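Long-range contacts in haloacid dehalogenase domain protein hydrolase (Planctomyces limnophilus, PDB 4OVY), which probably acts as a metal-dependent hydrolase of the haloacid dehalogenase superfamily, perhaps a phosphatase, and holds a calcium ion in this crystal: residues Ala15-Tyr19 with Asn251-Leu255; Val119-Ile123 with Glu166-Trp171; Glu137-Met143 with Trp298-Pro303; Leu147-Arg151 with Val175-Pro179; Leu255-His259 with Leu277-Leu281. One frame throughout, in Å; residues are numbered along the deposited sequence. Where two conformers were deposited one is given.

Contacts 1 and 5 use adjoining parts of strand 253-260 that overlap at Leu255, their centres 16 Å apart, while contacts 3 and 4 both use helix 141-152. Contact 4 is linked to contact 1 through Leu17 CD2 and Phe149 CZ, 3.7 Å apart, and to contact 2 through Trp171 CZ3 and Tyr176 CE2, 3.5 Å apart. Contact 3 meets contact 4 through Val139 and contact 5 through Tyr140 and Trp298. The calcium ion, held by Asp42, Asp44 and Asn234, lies about 8 Å from the side chain of Val257 in contact 5 and about 9 Å from that of Tyr140 in contact 3. Contacts 1 and 2 are farthest apart, their centres 31 Å from each other.

Contact 1 of 5, residues Ala15-Tyr19 with Asn251-Leu255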
# COMPACT_ATOMS: atom_id res chain seq x y z
N ALA A 15 15.82 24.42 7.37
CA ALA A 15 15.97 22.98 7.54
C ALA A 15 15.51 22.20 6.31
O ALA A 15 16.18 21.25 5.90
CB ALA A 15 15.18 22.51 8.76
N ILE A 16 14.38 22.59 5.73
CA ILE A 16 13.85 21.90 4.57
C ILE A 16 14.80 22.02 3.38
O ILE A 16 15.17 21.02 2.78
CB ILE A 16 12.44 22.40 4.18
CG1 ILE A 16 11.43 21.97 5.24
CG2 ILE A 16 12.03 21.86 2.82
CD1 ILE A 16 10.11 22.70 5.16
N LEU A 17 15.21 23.25 3.07
CA LEU A 17 16.08 23.49 1.92
C LEU A 17 17.42 22.78 2.08
O LEU A 17 17.90 22.15 1.14
CB LEU A 17 16.28 24.99 1.68
CG LEU A 17 15.02 25.78 1.28
CD1 LEU A 17 15.31 27.27 1.31
CD2 LEU A 17 14.50 25.36 -0.09
N GLU A 18 18.01 22.89 3.27
CA GLU A 18 19.31 22.27 3.58
C GLU A 18 19.24 20.74 3.46
O GLU A 18 20.10 20.10 2.85
CB GLU A 18 19.75 22.66 5.00
CG GLU A 18 21.14 22.20 5.42
CD GLU A 18 21.70 23.00 6.59
OE1 GLU A 18 20.94 23.22 7.57
OE2 GLU A 18 22.89 23.42 6.54
N TYR A 19 18.20 20.16 4.06
CA TYR A 19 18.04 18.72 4.07
C TYR A 19 17.81 18.16 2.67
O TYR A 19 18.45 17.19 2.26
CB TYR A 19 16.90 18.32 5.00
CG TYR A 19 16.76 16.84 5.17
CD1 TYR A 19 17.66 16.13 5.97
CD2 TYR A 19 15.73 16.13 4.56
CE1 TYR A 19 17.54 14.77 6.15
CE2 TYR A 19 15.60 14.75 4.73
CZ TYR A 19 16.51 14.08 5.52
OH TYR A 19 16.40 12.72 5.70
N ASN A 251 18.31 9.04 10.64
CA ASN A 251 18.61 10.45 10.85
C ASN A 251 17.75 11.32 9.96
O ASN A 251 18.23 12.31 9.41
CB ASN A 251 20.10 10.73 10.61
CG ASN A 251 20.94 10.49 11.85
OD1 ASN A 251 22.16 10.31 11.76
ND2 ASN A 251 20.30 10.50 13.01
N GLY A 252 16.47 10.97 9.84
CA GLY A 252 15.59 11.72 8.95
C GLY A 252 15.13 13.03 9.56
O GLY A 252 15.46 13.35 10.72
N LEU A 253 14.35 13.78 8.79
CA LEU A 253 13.88 15.10 9.19
C LEU A 253 12.40 15.04 9.58
O LEU A 253 11.57 14.52 8.83
CB LEU A 253 14.08 16.11 8.06
CG LEU A 253 13.61 17.55 8.32
CD1 LEU A 253 14.42 18.19 9.45
CD2 LEU A 253 13.72 18.40 7.05
N GLY A 254 12.08 15.57 10.75
CA GLY A 254 10.69 15.67 11.20
C GLY A 254 10.29 17.12 11.45
O GLY A 254 11.05 17.89 12.07
N LEU A 255 9.11 17.49 10.96
CA LEU A 255 8.57 18.81 11.22
C LEU A 255 7.17 18.74 11.80
O LEU A 255 6.42 17.79 11.55
CB LEU A 255 8.56 19.66 9.95
CG LEU A 255 9.97 19.92 9.38
CD1 LEU A 255 10.14 19.16 8.08
CD2 LEU A 255 10.22 21.40 9.15
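Leu253 pushes its side chain into a hollow of helix 11-24 lined by Ala15, Ile16 and Tyr19, a helix packed on strand 253-260 of the Rossmann-like sheet found in haloacid dehalogenase hydrolases. The segments 15-19 and 253-255 run nearly antiparallel, at 161°, with their axes 10.2 Å apart. Tyr19 supplies the floor of the hollow: Leu253 CB stands almost squarely over the centre of its ring, 3.8 Å from the centroid, in a CH-pi contact. From there the leucine runs back toward the helix as the ring runs out from it, which brings Leu253 CD2 to the root of the tyrosine, 3.8 Å from Tyr19 CB. The ring reaches out this far because its CG is anti to the backbone N (chi1 -174°). On the helix side Leu253 CD2 also lies 3.9 Å from Ala15 O, and Leu253 CD1 faces Ala15 CB.

One turn back along the helix, a second and smaller bump fits beside the first. Leu255 CD2 comes to 4.1 Å from Ile16 CG1, the two side chains crossing at a slant, with Ile290 of the adjoining strand 290-293 next to Leu255. Helix 141-152 adds Leu146 against Ile16. A serine in place of Tyr19 would probably strip Leu253 CB of its flat support and open a gap under the strand, besides ending a weak hydrogen bond to Val229 O. At the outer end of the ring, Tyr19 OH lies 3.5 Å from Gly252 CA.

Contact 2 of 5, residues Val119-Ile123 with Glu166-Trp171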
# COMPACT_ATOMS: atom_id res chain seq x y z
N VAL A 119 -18.89 10.54 -1.10
CA VAL A 119 -17.84 11.45 -0.66
C VAL A 119 -17.63 12.60 -1.65
O VAL A 119 -17.52 13.76 -1.25
CB VAL A 119 -16.50 10.71 -0.45
CG1 VAL A 119 -15.35 11.69 -0.25
CG2 VAL A 119 -16.59 9.76 0.73
N THR A 120 -17.56 12.28 -2.93
CA THR A 120 -17.30 13.28 -3.97
C THR A 120 -18.40 14.33 -4.04
O THR A 120 -18.13 15.53 -4.16
CB THR A 120 -17.12 12.59 -5.33
OG1 THR A 120 -15.95 11.77 -5.27
CG2 THR A 120 -16.97 13.61 -6.46
N GLU A 121 -19.65 13.88 -3.97
CA GLU A 121 -20.77 14.79 -3.97
C GLU A 121 -20.79 15.66 -2.71
O GLU A 121 -21.03 16.85 -2.79
CB GLU A 121 -22.07 14.03 -4.15
CG GLU A 121 -22.23 13.47 -5.55
CD GLU A 121 -22.24 14.56 -6.61
OE1 GLU A 121 -23.31 15.19 -6.80
OE2 GLU A 121 -21.18 14.78 -7.24
N TRP A 122 -20.50 15.07 -1.55
CA TRP A 122 -20.47 15.85 -0.32
C TRP A 122 -19.37 16.90 -0.35
O TRP A 122 -19.60 18.06 -0.01
CB TRP A 122 -20.28 14.95 0.90
CG TRP A 122 -20.31 15.74 2.17
CD1 TRP A 122 -21.42 16.10 2.87
CD2 TRP A 122 -19.20 16.30 2.87
NE1 TRP A 122 -21.07 16.83 3.98
CE2 TRP A 122 -19.71 16.98 3.99
CE3 TRP A 122 -17.81 16.29 2.66
CZ2 TRP A 122 -18.88 17.63 4.91
CZ3 TRP A 122 -16.99 16.95 3.57
CH2 TRP A 122 -17.54 17.61 4.68
N ILE A 123 -18.16 16.50 -0.74
CA ILE A 123 -17.02 17.41 -0.61
C ILE A 123 -17.06 18.56 -1.63
O ILE A 123 -16.37 19.56 -1.46
CB ILE A 123 -15.67 16.66 -0.64
CG1 ILE A 123 -14.63 17.44 0.18
CG2 ILE A 123 -15.21 16.39 -2.07
CD1 ILE A 123 -13.62 16.56 0.88
N GLU A 166 -10.60 6.06 2.27
CA GLU A 166 -11.57 6.26 1.19
C GLU A 166 -12.30 7.60 1.26
O GLU A 166 -12.96 8.00 0.29
CB GLU A 166 -12.56 5.09 1.15
CG GLU A 166 -11.91 3.73 0.88
CD GLU A 166 -10.95 3.72 -0.32
OE1 GLU A 166 -11.17 4.46 -1.31
OE2 GLU A 166 -9.97 2.95 -0.28
N PHE A 167 -12.18 8.30 2.38
CA PHE A 167 -12.62 9.69 2.44
C PHE A 167 -11.66 10.62 1.68
O PHE A 167 -12.09 11.62 1.12
CB PHE A 167 -12.75 10.17 3.89
CG PHE A 167 -13.28 11.56 4.00
CD1 PHE A 167 -14.63 11.81 3.74
CD2 PHE A 167 -12.45 12.62 4.32
CE1 PHE A 167 -15.13 13.10 3.82
CE2 PHE A 167 -12.94 13.91 4.40
CZ PHE A 167 -14.29 14.15 4.16
N MSE A 168 -10.37 10.29 1.70
CA MSE A 168 -9.34 11.18 1.10
C MSE A 168 -9.06 10.86 -0.35
O MSE A 168 -8.78 11.75 -1.16
CB MSE A 168 -8.04 11.05 1.89
CG MSE A 168 -8.21 11.57 3.32
SE MSE A 168 -6.54 11.36 4.33
CE MSE A 168 -6.54 9.41 4.56
N ARG A 169 -9.13 9.58 -0.71
CA ARG A 169 -8.73 9.13 -2.05
C ARG A 169 -9.47 9.75 -3.24
O ARG A 169 -8.86 9.91 -4.29
CB ARG A 169 -8.79 7.60 -2.16
CG ARG A 169 -7.54 6.92 -1.64
CD ARG A 169 -7.69 5.42 -1.60
NE ARG A 169 -6.39 4.75 -1.48
CZ ARG A 169 -6.21 3.47 -1.20
NH1 ARG A 169 -7.25 2.66 -0.97
NH2 ARG A 169 -4.99 2.97 -1.16
N PRO A 170 -10.76 10.08 -3.09
CA PRO A 170 -11.47 10.65 -4.23
C PRO A 170 -10.91 11.98 -4.76
O PRO A 170 -11.09 12.28 -5.94
CB PRO A 170 -12.90 10.82 -3.72
CG PRO A 170 -13.03 9.83 -2.61
CD PRO A 170 -11.68 9.79 -1.97
N TRP A 171 -10.26 12.77 -3.90
CA TRP A 171 -9.85 14.13 -4.25
C TRP A 171 -8.36 14.45 -4.04
O TRP A 171 -7.89 15.51 -4.48
CB TRP A 171 -10.71 15.14 -3.47
CG TRP A 171 -10.73 14.89 -1.99
CD1 TRP A 171 -11.62 14.10 -1.30
CD2 TRP A 171 -9.82 15.41 -1.03
NE1 TRP A 171 -11.31 14.11 0.04
CE2 TRP A 171 -10.21 14.90 0.23
CE3 TRP A 171 -8.71 16.25 -1.10
CZ2 TRP A 171 -9.53 15.21 1.41
CZ3 TRP A 171 -8.03 16.57 0.07
CH2 TRP A 171 -8.45 16.05 1.31
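Phe167 and Trp171 present their rings to the helix in different ways: Val119 and Trp122 meet Phe167, while Ile123 CD1 lies between the two rings and touches both. The phenyl ring extends with CG anti to its own backbone N (chi1 -176°), a torsion that carries Phe167 CZ out to Trp122 CZ3 at 3.9 Å. That indole carbon lies near the plane of the phenyl ring, at its edge. Nearer the root of the ring, Val119 CG1 and CG2 are both 4.1 Å from Phe167 CD1. Val119 CG1 is also 3.5 Å from Phe167 O and packs on Pro170 CG, the valine and the proline nearly perpendicular.

Helix 112-125 lies in the helical region inserted after the first core strand, consistent with a cap of the haloacid dehalogenase superfamily, whereas helix 165-168 follows strand 156-161 of the core; the contact therefore probably joins cap and core. Trp171 offers a face instead of an edge. Ile123 CD1 sits over its five-membered ring, 3.8 Å from the centroid and 26° off the normal, a CH-pi contact; Met168 O lies over the opposite face. The rotation of the indole is fixed from within segment 166-171, where Trp171 NE1 donates to Phe167 O at 2.8 Å, on a lone pair in the carbonyl plane. The bond is bent, 133° at the hydrogen. Thr120 OG1, bonded to Glu116 O, brushes Pro170 CB at 3.6 Å. Trp122 NE1 hydrogen-bonds Asp62, and Glu166 forms salt bridges with Arg169 and with Arg221 of the second subunit.

Contact 3 of 5, residues Glu137-Met143 with Trp298-Pro303; sequences ECVYQPM and WKVIFP. With EDO (1,2-ethanediol), chain F.
Trp298 offers one face of its indole to Pro142, and the rim of its six-membered ring to Tyr140 and Met143. Trp298 CB lies 3.9 Å from Pro142 CG, and the chain then turns with its own CG anti to the carbonyl carbon (chi1 -74°). Trp298 CG and CD2 lie against Pro142 CG, each at 3.5 Å, and CE3 is under the same carbon. Farther round the five-membered ring, CD1, NE1 and CE2 lie beneath Pro142 CB, which stands almost on the ring normal in a CH-pi contact. Trp298 CZ3 touches Tyr140 CB and CG, the two aromatic rings meeting obliquely with planes at 51°, whereas Trp298 CH2 reaches Met143 CG at 3.7 Å. Trp298 CZ2 packs 3.8 Å from Met143 SE, the selenium of a selenomethionine, in a Met-aromatic contact.

Backbone atoms draw the tail closer. Gln141 N donates to Ile301 O at 2.8 Å, a bond of 150° at the hydrogen, and Tyr140 CA brings its hydrogen to the same oxygen. Phe302 turns its ring edge to Val139 O, Phe302 CD1 being 3.2 Å from it. Val300 O is buried here without a polar partner. Gln141 NE2 bonds Glu145 and an ethanediol, probably from the crystallisation liquor. The C-terminal tail, following helix 294-297, is thus laid across the start of helix 141-152 of the haloacid dehalogenase core, beside the sheet: Trp298 meets Val257 and Tyr140 meets His259 on strand 253-260, and Val139 packs on helix 172-176.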
# COMPACT_ATOMS: atom_id res chain seq x y z
N GLU A 137 -10.53 23.62 -0.59
CA GLU A 137 -9.85 24.90 -0.77
C GLU A 137 -9.28 25.44 0.55
O GLU A 137 -8.58 26.46 0.55
CB GLU A 137 -10.79 25.93 -1.39
CG GLU A 137 -11.07 25.67 -2.86
CD GLU A 137 -12.02 26.68 -3.48
OE1 GLU A 137 -12.10 27.83 -3.00
OE2 GLU A 137 -12.69 26.32 -4.47
N CYS A 138 -9.54 24.73 1.65
CA CYS A 138 -8.97 25.10 2.94
C CYS A 138 -7.68 24.31 3.20
O CYS A 138 -7.39 23.89 4.32
CB CYS A 138 -10.02 24.89 4.04
SG CYS A 138 -11.52 25.87 3.75
N VAL A 139 -6.92 24.13 2.13
CA VAL A 139 -5.62 23.48 2.17
C VAL A 139 -4.56 24.57 2.31
O VAL A 139 -4.82 25.73 1.99
CB VAL A 139 -5.36 22.61 0.92
CG1 VAL A 139 -6.38 21.47 0.84
CG2 VAL A 139 -5.39 23.44 -0.36
N TYR A 140 -3.39 24.19 2.80
CA TYR A 140 -2.32 25.15 3.06
C TYR A 140 -1.42 25.34 1.85
O TYR A 140 -0.72 24.42 1.43
CB TYR A 140 -1.50 24.73 4.27
CG TYR A 140 -2.33 24.50 5.52
CD1 TYR A 140 -3.40 25.33 5.85
CD2 TYR A 140 -2.04 23.44 6.37
CE1 TYR A 140 -4.15 25.12 6.99
CE2 TYR A 140 -2.78 23.22 7.52
CZ TYR A 140 -3.84 24.05 7.82
OH TYR A 140 -4.58 23.83 8.96
N GLN A 141 -1.46 26.54 1.29
CA GLN A 141 -0.68 26.88 0.11
C GLN A 141 0.82 26.62 0.31
O GLN A 141 1.47 26.08 -0.59
CB GLN A 141 -0.94 28.34 -0.29
CG GLN A 141 -0.05 28.88 -1.40
CD GLN A 141 -0.25 28.18 -2.73
OE1 GLN A 141 -1.35 27.74 -3.07
NE2 GLN A 141 0.82 28.09 -3.51
N PRO A 142 1.37 26.96 1.49
CA PRO A 142 2.78 26.63 1.70
C PRO A 142 3.08 25.13 1.66
O PRO A 142 4.16 24.73 1.23
CB PRO A 142 3.07 27.22 3.09
CG PRO A 142 2.07 28.30 3.26
CD PRO A 142 0.84 27.78 2.59
N MSE A 143 2.12 24.30 2.07
CA MSE A 143 2.32 22.86 2.02
C MSE A 143 2.17 22.35 0.60
O MSE A 143 2.85 21.41 0.22
CB MSE A 143 1.37 22.12 2.97
CG MSE A 143 1.60 22.55 4.43
SE MSE A 143 3.40 22.05 5.08
CE MSE A 143 3.08 20.12 5.22
N TRP A 298 4.69 31.65 7.50
CA TRP A 298 3.94 31.50 6.25
C TRP A 298 3.36 32.83 5.79
O TRP A 298 2.62 33.49 6.54
CB TRP A 298 2.82 30.46 6.42
CG TRP A 298 3.28 29.02 6.48
CD1 TRP A 298 4.56 28.56 6.30
CD2 TRP A 298 2.47 27.86 6.66
NE1 TRP A 298 4.59 27.20 6.39
CE2 TRP A 298 3.32 26.74 6.60
CE3 TRP A 298 1.10 27.66 6.85
CZ2 TRP A 298 2.85 25.43 6.74
CZ3 TRP A 298 0.63 26.35 7.00
CH2 TRP A 298 1.50 25.26 6.94
N LYS A 299 3.68 33.22 4.56
CA LYS A 299 3.29 34.51 4.00
C LYS A 299 1.80 34.54 3.69
O LYS A 299 1.16 35.59 3.77
CB LYS A 299 4.05 34.80 2.70
CG LYS A 299 5.56 34.98 2.86
CD LYS A 299 6.17 35.41 1.52
CE LYS A 299 7.66 35.16 1.44
NZ LYS A 299 8.42 36.13 2.26
N VAL A 300 1.26 33.38 3.32
CA VAL A 300 -0.17 33.18 3.11
C VAL A 300 -0.52 31.82 3.68
O VAL A 300 0.35 30.97 3.84
CB VAL A 300 -0.57 33.25 1.61
CG1 VAL A 300 -0.20 34.61 1.03
CG2 VAL A 300 0.08 32.14 0.79
N ILE A 301 -1.80 31.62 4.02
CA ILE A 301 -2.24 30.32 4.53
C ILE A 301 -2.90 29.51 3.42
O ILE A 301 -2.44 28.41 3.09
CB ILE A 301 -3.21 30.48 5.72
CG1 ILE A 301 -2.59 31.35 6.81
CG2 ILE A 301 -3.62 29.11 6.26
CD1 ILE A 301 -1.27 30.83 7.35
N PHE A 302 -3.97 30.05 2.84
CA PHE A 302 -4.75 29.33 1.84
C PHE A 302 -4.46 29.85 0.43
O PHE A 302 -4.05 30.99 0.27
CB PHE A 302 -6.24 29.46 2.15
CG PHE A 302 -6.60 29.02 3.54
CD1 PHE A 302 -6.60 27.67 3.88
CD2 PHE A 302 -6.91 29.95 4.52
CE1 PHE A 302 -6.92 27.26 5.16
CE2 PHE A 302 -7.23 29.54 5.80
CZ PHE A 302 -7.24 28.20 6.13
N PRO A 303 -4.69 29.01 -0.60
CA PRO A 303 -4.57 29.50 -1.97
C PRO A 303 -5.65 30.53 -2.31
O PRO A 303 -6.71 30.56 -1.68
CB PRO A 303 -4.76 28.25 -2.84
CG PRO A 303 -4.98 27.10 -1.91
CD PRO A 303 -5.13 27.61 -0.52
C1 EDO F . 1.90 24.16 -6.44
O1 EDO F . 3.23 24.68 -6.52
C2 EDO F . 1.05 25.09 -5.60
O2 EDO F . 1.08 26.41 -6.17

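Contact 4 of 5, residues Leu147-Arg151 with Val175-Pro179; sequences LAFLR and VYGIP
Tyr176 O is gripped by both terminal nitrogens of Arg151, NH2 at 2.9 Å and NH1 at 3.0 Å. The guanidinium comes end-on, and both bonds are bent, with N-H...O angles of 139° and 136°; the oxygen stands a little out of the guanidinium plane. A bend at chi3 (-67°) in an otherwise extended chain turns the group toward the carbonyl. Gly177 O lies off-centre over one face of the guanidinium and Leu147 O, farther away, over the opposite one. NH2 has another acceptor in Thr157 OG1 of strand 156-161.

Beside this polar grip the contact is apolar. Leu147 CD1 packs 3.7 Å from Tyr176 O and 4.1 Å from Tyr176 CB, while the other methyl, Leu147 CD2, meets Ile178 CD1 at 4.1 Å, the leucine and isoleucine running across one another. Ile178 CG1 comes to 3.8 Å from Arg151 NH2, at the edge of the cation. Gly177, with positive phi, is the residue where the chain leaves helix 172-176, and a side chain there would run into Arg151 NH1. Helices 141-152 and 172-176 are thereby joined on one side of the haloacid dehalogenase core sheet, next to strand 156-161.

A methionine replacing Arg151 would probably leave Tyr176 O without these two donors and the helix end freer to shift. Because Tyr176 O belongs to the last turn of its helix, the cation probably also balances the partial negative charge gathered at that carboxyl end.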
# COMPACT_ATOMS: atom_id res chain seq x y z
N LEU A 147 5.05 20.13 -1.12
CA LEU A 147 4.79 18.89 -1.87
C LEU A 147 5.41 18.93 -3.28
O LEU A 147 6.08 17.99 -3.69
CB LEU A 147 3.29 18.62 -1.97
CG LEU A 147 2.61 18.17 -0.68
CD1 LEU A 147 1.10 18.29 -0.84
CD2 LEU A 147 3.00 16.74 -0.31
N ALA A 148 5.18 20.03 -4.00
CA ALA A 148 5.73 20.19 -5.36
C ALA A 148 7.26 20.19 -5.35
O ALA A 148 7.90 19.57 -6.20
CB ALA A 148 5.20 21.47 -6.00
N PHE A 149 7.83 20.92 -4.39
CA PHE A 149 9.28 21.04 -4.25
C PHE A 149 9.92 19.66 -4.04
O PHE A 149 10.91 19.31 -4.67
CB PHE A 149 9.60 21.96 -3.07
CG PHE A 149 11.06 22.08 -2.75
CD1 PHE A 149 11.93 22.74 -3.62
CD2 PHE A 149 11.57 21.57 -1.57
CE1 PHE A 149 13.28 22.86 -3.32
CE2 PHE A 149 12.93 21.69 -1.26
CZ PHE A 149 13.78 22.34 -2.14
N LEU A 150 9.33 18.88 -3.14
CA LEU A 150 9.83 17.53 -2.87
C LEU A 150 9.70 16.62 -4.09
O LEU A 150 10.64 15.89 -4.42
CB LEU A 150 9.09 16.94 -1.66
CG LEU A 150 9.39 17.65 -0.34
CD1 LEU A 150 8.39 17.26 0.73
CD2 LEU A 150 10.81 17.39 0.13
N ARG A 151 8.57 16.68 -4.77
CA ARG A 151 8.39 15.86 -5.98
C ARG A 151 9.35 16.28 -7.10
O ARG A 151 9.85 15.44 -7.83
CB ARG A 151 6.93 15.87 -6.43
CG ARG A 151 6.03 15.08 -5.48
CD ARG A 151 4.65 14.82 -6.07
NE ARG A 151 3.88 16.05 -6.24
CZ ARG A 151 2.87 16.46 -5.46
NH1 ARG A 151 2.27 17.60 -5.73
NH2 ARG A 151 2.45 15.75 -4.41
N VAL A 175 -6.06 17.62 -5.59
CA VAL A 175 -5.82 18.69 -4.63
C VAL A 175 -4.36 18.75 -4.19
O VAL A 175 -3.77 19.84 -4.16
CB VAL A 175 -6.75 18.57 -3.41
CG1 VAL A 175 -6.40 19.58 -2.33
CG2 VAL A 175 -8.21 18.74 -3.84
N TYR A 176 -3.78 17.59 -3.87
CA TYR A 176 -2.41 17.50 -3.35
C TYR A 176 -1.40 16.94 -4.34
O TYR A 176 -0.19 16.99 -4.08
CB TYR A 176 -2.36 16.60 -2.11
CG TYR A 176 -3.15 17.08 -0.91
CD1 TYR A 176 -3.07 18.40 -0.48
CD2 TYR A 176 -3.94 16.19 -0.18
CE1 TYR A 176 -3.78 18.83 0.63
CE2 TYR A 176 -4.66 16.62 0.93
CZ TYR A 176 -4.57 17.93 1.33
OH TYR A 176 -5.27 18.36 2.44
N GLY A 177 -1.87 16.39 -5.46
CA GLY A 177 -0.98 15.69 -6.39
C GLY A 177 -0.57 14.32 -5.89
O GLY A 177 0.42 13.77 -6.35
N ILE A 178 -1.34 13.75 -4.96
CA ILE A 178 -1.00 12.48 -4.36
C ILE A 178 -2.01 11.43 -4.82
O ILE A 178 -3.20 11.53 -4.50
CB ILE A 178 -0.99 12.59 -2.82
CG1 ILE A 178 0.09 13.59 -2.39
CG2 ILE A 178 -0.76 11.22 -2.19
CD1 ILE A 178 0.08 13.92 -0.91
N PRO A 179 -1.53 10.41 -5.58
CA PRO A 179 -2.43 9.39 -6.10
C PRO A 179 -2.90 8.42 -5.02
O PRO A 179 -2.27 8.34 -3.97
CB PRO A 179 -1.56 8.67 -7.12
CG PRO A 179 -0.19 8.75 -6.53
CD PRO A 179 -0.12 10.09 -5.87

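Contact 5 of 5, residues Leu255-His259 with Leu277-Leu281; sequences LIVHH and LDRAL
Ile256, His258, Leu277 and Leu281 make the first shell, with Ala280 filling in beside them. Leu277 CD2 enters the groove between the two strand side chains, 3.8 Å from Ile256 CG2 and 3.9 Å from His258 CD2. Ile256 reaches past it with CD1; Ile256 CD1 lies against Ala280 O at 3.8 Å and against the methyl of Ala280. Above the imidazole, Leu281 CD2 sits off-centre, 4.2 Å from the centroid of the His258 ring and 30° off the normal, a CH-pi contact in which the two side chains cross at about a right angle. The ring meets both leucines because its CG is anti to the backbone N (chi1 -168°).

In the next shell, His258 NE2 is hydrogen-bonded to Asp269, which helps fix the turn of the ring. Asp236 OD1 accepts from the backbone N of Asp278 and of Ala280, and its OD2 from that of Arg279, which probably fixes the start of helix 279-287. Strand 253-260 is parallel to strands 230-233 and 290-293 in the Rossmann-like sheet, and the helix packs on it; the side chain of Val257 comes about 4 Å from that of the calcium ligand Asn234.

Across the interface the chemistry is almost wholly apolar. Val257 O is buried by it with no polar partner, and Asp269, bonded to His258 NE2, would probably stabilise positive charge on the imidazole if it is protonated.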
# COMPACT_ATOMS: atom_id res chain seq x y z
N LEU A 255 9.11 17.49 10.96
CA LEU A 255 8.57 18.81 11.22
C LEU A 255 7.17 18.74 11.80
O LEU A 255 6.42 17.79 11.55
CB LEU A 255 8.56 19.66 9.95
CG LEU A 255 9.97 19.92 9.38
CD1 LEU A 255 10.14 19.16 8.08
CD2 LEU A 255 10.22 21.40 9.15
N ILE A 256 6.83 19.77 12.57
CA ILE A 256 5.53 19.90 13.20
C ILE A 256 4.89 21.23 12.79
O ILE A 256 5.50 22.29 12.94
CB ILE A 256 5.65 19.85 14.73
CG1 ILE A 256 6.11 18.46 15.18
CG2 ILE A 256 4.32 20.22 15.39
CD1 ILE A 256 6.53 18.40 16.63
N VAL A 257 3.67 21.17 12.29
CA VAL A 257 2.90 22.37 11.99
C VAL A 257 2.21 22.84 13.27
O VAL A 257 1.30 22.16 13.78
CB VAL A 257 1.85 22.12 10.88
CG1 VAL A 257 1.06 23.39 10.58
CG2 VAL A 257 2.50 21.57 9.62
N HIS A 258 2.64 23.99 13.78
CA HIS A 258 2.11 24.59 14.99
C HIS A 258 1.11 25.68 14.65
O HIS A 258 1.44 26.69 14.01
CB HIS A 258 3.26 25.14 15.85
CG HIS A 258 2.87 25.52 17.25
ND1 HIS A 258 3.68 26.27 18.07
CD2 HIS A 258 1.75 25.25 17.97
CE1 HIS A 258 3.09 26.45 19.24
NE2 HIS A 258 1.91 25.83 19.20
N HIS A 259 -0.13 25.48 15.08
CA HIS A 259 -1.22 26.40 14.78
C HIS A 259 -1.25 27.56 15.77
O HIS A 259 -1.87 27.48 16.83
CB HIS A 259 -2.54 25.64 14.78
CG HIS A 259 -2.63 24.63 13.68
ND1 HIS A 259 -3.36 24.84 12.54
CD2 HIS A 259 -2.02 23.43 13.53
CE1 HIS A 259 -3.23 23.79 11.74
NE2 HIS A 259 -2.42 22.93 12.32
N LEU A 277 -1.87 19.04 20.35
CA LEU A 277 -0.42 19.06 20.25
C LEU A 277 0.13 19.47 21.61
O LEU A 277 -0.11 20.58 22.06
CB LEU A 277 0.02 20.05 19.17
CG LEU A 277 1.53 20.28 19.03
CD1 LEU A 277 2.25 18.97 18.70
CD2 LEU A 277 1.84 21.35 18.01
N ASP A 278 0.85 18.56 22.25
CA ASP A 278 1.29 18.76 23.63
C ASP A 278 2.59 18.01 23.86
O ASP A 278 3.65 18.62 23.95
CB ASP A 278 0.19 18.31 24.59
CG ASP A 278 0.57 18.44 26.05
OD1 ASP A 278 1.51 19.19 26.41
OD2 ASP A 278 -0.10 17.79 26.86
N ARG A 279 2.52 16.69 23.93
CA ARG A 279 3.70 15.87 24.18
C ARG A 279 4.76 16.03 23.08
O ARG A 279 5.96 16.12 23.36
CB ARG A 279 3.32 14.39 24.32
CG ARG A 279 2.21 14.11 25.34
CD ARG A 279 2.52 14.69 26.70
NE ARG A 279 1.41 14.54 27.63
CZ ARG A 279 1.40 15.01 28.87
NH1 ARG A 279 2.47 15.65 29.35
NH2 ARG A 279 0.34 14.83 29.64
N ALA A 280 4.31 16.07 21.83
CA ALA A 280 5.22 16.22 20.70
C ALA A 280 5.90 17.58 20.69
O ALA A 280 7.07 17.70 20.30
CB ALA A 280 4.49 15.98 19.38
N LEU A 281 5.17 18.61 21.10
CA LEU A 281 5.70 19.98 21.17
C LEU A 281 6.76 20.11 22.26
O LEU A 281 7.84 20.65 22.05
CB LEU A 281 4.56 20.97 21.39
CG LEU A 281 4.86 22.47 21.35
CD1 LEU A 281 5.55 22.85 20.05
CD2 LEU A 281 3.56 23.25 21.52